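Local structure of putative oxidoreductase molybdopterin-binding subunit (Sulfolobus tokodaii, 4ZOH) at residues E338-Y341 with F342-R345. The protein probably serves as the molybdopterin-binding, catalytic subunit of an oxidoreductase of the xanthine dehydrogenase and aldehyde oxidase family, carrying a pterin cytosine dinucleotide cofactor. Residues are numbered along the deposited sequence; the frame is centred on the assembly and turned at random.
Sequences EGIY and FIER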
loop_
_atom_site.group_PDB
_atom_site.type_symbol
_atom_site.label_atom_id
_atom_site.label_comp_id
_atom_site.label_asym_id
_atom_site.label_seq_id
_atom_site.Cartn_x
_atom_site.Cartn_y
_atom_site.Cartn_z
ATOM N N GLU A 338 36.288 0.766 20.101
ATOM C CA GLU A 338 37.458 -0.103 20.289
ATOM C C GLU A 338 38.720 0.714 20.631
ATOM O O GLU A 338 39.405 0.423 21.587
ATOM C CB GLU A 338 37.676 -0.965 19.058
ATOM C CG GLU A 338 36.490 -1.869 18.722
ATOM C CD GLU A 338 35.496 -1.216 17.750
ATOM O OE1 GLU A 338 34.918 -0.135 18.071
ATOM O OE2 GLU A 338 35.252 -1.803 16.644
ATOM N N GLY A 339 38.981 1.740 19.859
ATOM C CA GLY A 339 40.152 2.617 20.043
ATOM C C GLY A 339 40.177 3.351 21.408
ATOM O O GLY A 339 41.195 3.301 22.080
ATOM N N ILE A 340 39.105 4.097 21.758
ATOM C CA ILE A 340 38.922 4.660 23.118
ATOM C C ILE A 340 38.995 3.561 24.216
ATOM O O ILE A 340 39.679 3.741 25.211
ATOM C CB ILE A 340 37.644 5.536 23.220
ATOM C CG1 ILE A 340 37.692 6.702 22.244
ATOM C CG2 ILE A 340 37.320 5.974 24.686
ATOM C CD1 ILE A 340 38.974 7.541 22.377
ATOM N N TYR A 341 38.362 2.402 24.016
ATOM C CA TYR A 341 38.446 1.323 24.972
ATOM C C TYR A 341 39.925 0.923 25.211
ATOM O O TYR A 341 40.351 0.751 26.380
ATOM C CB TYR A 341 37.668 0.122 24.478
ATOM C CG TYR A 341 37.970 -1.234 25.132
ATOM C CD1 TYR A 341 37.413 -1.596 26.346
ATOM C CD2 TYR A 341 38.790 -2.199 24.479
ATOM C CE1 TYR A 341 37.679 -2.858 26.934
ATOM C CE2 TYR A 341 39.052 -3.445 25.054
ATOM C CZ TYR A 341 38.498 -3.789 26.283
ATOM O OH TYR A 341 38.732 -5.105 26.853
ATOM N N PHE A 342 40.680 0.738 24.098
ATOM C CA PHE A 342 42.084 0.436 24.201
ATOM C C PHE A 342 42.879 1.465 25.009
ATOM O O PHE A 342 43.512 1.049 25.984
ATOM C CB PHE A 342 42.706 0.110 22.818
ATOM C CG PHE A 342 42.181 -1.210 22.204
ATOM C CD1 PHE A 342 42.061 -2.332 22.953
ATOM C CD2 PHE A 342 41.809 -1.268 20.873
ATOM C CE1 PHE A 342 41.603 -3.532 22.394
ATOM C CE2 PHE A 342 41.368 -2.445 20.301
ATOM C CZ PHE A 342 41.229 -3.572 21.056
ATOM N N ILE A 343 42.840 2.759 24.660
ATOM C CA ILE A 343 43.605 3.730 25.396
ATOM C C ILE A 343 43.125 3.855 26.876
ATOM O O ILE A 343 43.956 3.971 27.781
ATOM C CB ILE A 343 43.727 5.114 24.696
ATOM C CG1 ILE A 343 44.803 5.987 25.389
ATOM C CG2 ILE A 343 42.386 5.877 24.556
ATOM C CD1 ILE A 343 46.196 5.342 25.437
ATOM N N GLU A 344 41.807 3.788 27.128
ATOM C CA GLU A 344 41.269 3.949 28.499
ATOM C C GLU A 344 41.537 2.744 29.374
ATOM O O GLU A 344 41.783 2.884 30.586
ATOM C CB GLU A 344 39.797 4.348 28.489
ATOM C CG GLU A 344 39.532 5.656 27.828
ATOM C CD GLU A 344 40.219 6.783 28.598
ATOM O OE1 GLU A 344 39.834 6.965 29.786
ATOM O OE2 GLU A 344 41.162 7.426 28.017
ATOM N N ARG A 345 41.609 1.563 28.797
ATOM C CA ARG A 345 42.079 0.444 29.567
ATOM C C ARG A 345 43.593 0.546 29.909
ATOM O O ARG A 345 44.008 0.333 31.063
ATOM C CB ARG A 345 41.794 -0.839 28.834
ATOM C CG ARG A 345 40.284 -1.180 28.733
ATOM C CD ARG A 345 39.698 -1.494 30.103
ATOM N NE ARG A 345 40.346 -2.660 30.681
ATOM C CZ ARG A 345 41.068 -2.662 31.802
ATOM N NH1 ARG A 345 41.181 -1.542 32.541
ATOM N NH2 ARG A 345 41.625 -3.820 32.210
HETATM O O HOH W 1 40.503 -4.849 28.939
#
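Glu338 O to Phe342 N and Tyr341 O to Arg345 N are the first and last of four consecutive i to i+4 backbone hydrogen bonds. They mark two turns of regular alpha-helix within helix 336-353 of the molybdopterin-binding region. Both of these bonds measure 2.8 Å; Gly339 O to Ile343 N and Ile340 O to Glu344 N lie between them.

Tyr341 is central to the side-chain contacts, meeting both Arg345 and Phe342. With chi1 at 162°, the Tyr341 ring swings away from its own backbone N and runs alongside Arg345. Arg345 CG sits over one ring face, 3.9 Å from the Tyr341 ring centroid, in a CH-pi contact. Phe342 meets the same ring obliquely, the planes at 57°, with Tyr341 CD2 and Phe342 CD1 3.6 Å apart. An alanine in place of Tyr341 would remove this ring and its hydroxyl, and would probably leave the Arg345 methylenes and the Phe342 ring without their shared aromatic neighbour.

On another side of the helix, Ile340 CG2 packs beside Glu344 CG at 3.9 Å. The Glu344 carboxylate is buried and held by Arg362, Tyr309 and the backbone N of Ser410. The Arg345 guanidinium turns to Glu687, Asn684 and the carbonyl of Ile694. Tyr341 and Arg345 touch both strand 149-161 and helix 673-688; Phe342 also meets the strand and Ile340 the helix.

One water links the polar ends of the Tyr341 and Arg345 pair. It accepts from Arg345 NE at 2.8 Å, in the guanidinium plane, and is hydrogen-bonded to Tyr341 OH at 2.7 Å.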